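Local coordinates for protein MmoQ Response regulator (Methylococcus capsulatus, PDB 3LJX) that probably makes cyclic di-GMP from two GTP as a full-length response regulator, of which this all-helical fragment carries the HDOD domain, at residues Ser19-Ala22 with Ala23-Asn27. Numbering follows the deposited sequence.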
# COMPACT_ATOMS: atom_id res chain seq x y z
N SER A 19 -4.15 6.39 -15.10
CA SER A 19 -4.30 7.55 -15.99
C SER A 19 -5.24 8.61 -15.42
O SER A 19 -4.89 9.78 -15.38
CB SER A 19 -4.78 7.12 -17.37
OG SER A 19 -3.75 6.44 -18.06
N ARG A 20 -6.41 8.18 -14.98
CA ARG A 20 -7.41 9.11 -14.44
C ARG A 20 -6.92 9.80 -13.17
O ARG A 20 -7.12 11.00 -12.97
CB ARG A 20 -8.72 8.38 -14.16
CG ARG A 20 -9.80 9.28 -13.55
CD ARG A 20 -11.01 8.47 -13.08
NE ARG A 20 -10.66 7.53 -12.02
CZ ARG A 20 -11.54 6.74 -11.40
NH1 ARG A 20 -12.82 6.77 -11.75
NH2 ARG A 20 -11.13 5.91 -10.44
N THR A 21 -6.29 9.03 -12.29
CA THR A 21 -5.75 9.56 -11.05
C THR A 21 -4.58 10.53 -11.33
O THR A 21 -4.50 11.62 -10.74
CB THR A 21 -5.29 8.41 -10.15
OG1 THR A 21 -6.42 7.57 -9.85
CG2 THR A 21 -4.68 8.93 -8.87
N ALA A 22 -3.68 10.14 -12.22
CA ALA A 22 -2.59 11.03 -12.60
C ALA A 22 -3.15 12.34 -13.15
O ALA A 22 -2.76 13.42 -12.72
CB ALA A 22 -1.65 10.36 -13.61
N ALA A 23 -4.10 12.24 -14.09
CA ALA A 23 -4.69 13.45 -14.68
C ALA A 23 -5.18 14.39 -13.59
O ALA A 23 -4.90 15.59 -13.62
CB ALA A 23 -5.83 13.11 -15.63
N ALA A 24 -5.90 13.84 -12.62
CA ALA A 24 -6.44 14.65 -11.53
C ALA A 24 -5.37 15.20 -10.59
O ALA A 24 -5.50 16.31 -10.06
CB ALA A 24 -7.48 13.86 -10.75
N ILE A 25 -4.31 14.43 -10.37
CA ILE A 25 -3.23 14.90 -9.51
C ILE A 25 -2.53 16.06 -10.20
O ILE A 25 -2.30 17.11 -9.59
CB ILE A 25 -2.23 13.76 -9.16
CG1 ILE A 25 -2.84 12.82 -8.12
CG2 ILE A 25 -0.94 14.35 -8.61
CD1 ILE A 25 -2.07 11.51 -7.96
N LEU A 26 -2.22 15.89 -11.49
CA LEU A 26 -1.57 16.94 -12.27
C LEU A 26 -2.42 18.21 -12.32
O LEU A 26 -1.91 19.31 -12.14
CB LEU A 26 -1.27 16.46 -13.69
CG LEU A 26 -0.08 15.50 -13.80
CD1 LEU A 26 -0.02 14.88 -15.18
CD2 LEU A 26 1.22 16.22 -13.45
N ASN A 27 -3.71 18.04 -12.55
CA ASN A 27 -4.63 19.17 -12.57
C ASN A 27 -4.53 19.98 -11.29
O ASN A 27 -4.36 21.19 -11.32
CB ASN A 27 -6.06 18.68 -12.76
CG ASN A 27 -7.06 19.81 -12.67
OD1 ASN A 27 -7.72 20.00 -11.64
ND2 ASN A 27 -7.18 20.59 -13.75
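Ser19 O accepts the amide of Ala23 (N to O 2.9 Å), the first of four successive i to i+4 bonds that join residues 19-22 to 23-26 in helix 19-29, a pattern Asn27 N continues onto Ala23 O. The N-H of Ser19, in the first turn, is taken by the carboxylate oxygen OE1 of Glu98. Arg20 O receives Ala24 N at 3.1 Å, the longest of the four. Thr21 O binds Ile25 N at 2.8 Å and also has Ile25 CG1 against it at 3.3 Å. Beside it the two side chains run the same way, Thr21 CG2 meeting Ile25 CD1 at 3.8 Å. Thr21 turns this methyl to the contact because CG2 stands opposite its own backbone N, which leaves OG1 next to that N (chi1 -61°). Ala22 O holds Leu26 N at 2.8 Å in an almost straight bond (N-H...O 178°), with Leu26 CB and CG packed close to the same oxygen. The buried Ala22 and Ile25 lie against Arg97 and Leu90, which belong to loops. The carbonyls of Ser19 to Ala22 are thus all satisfied within the helix, whereas the N-H of Ser19 uses Glu98, and the side-chain contact is purely apolar, one methyl on another, on a flank that packs against loops of the HDOD domain.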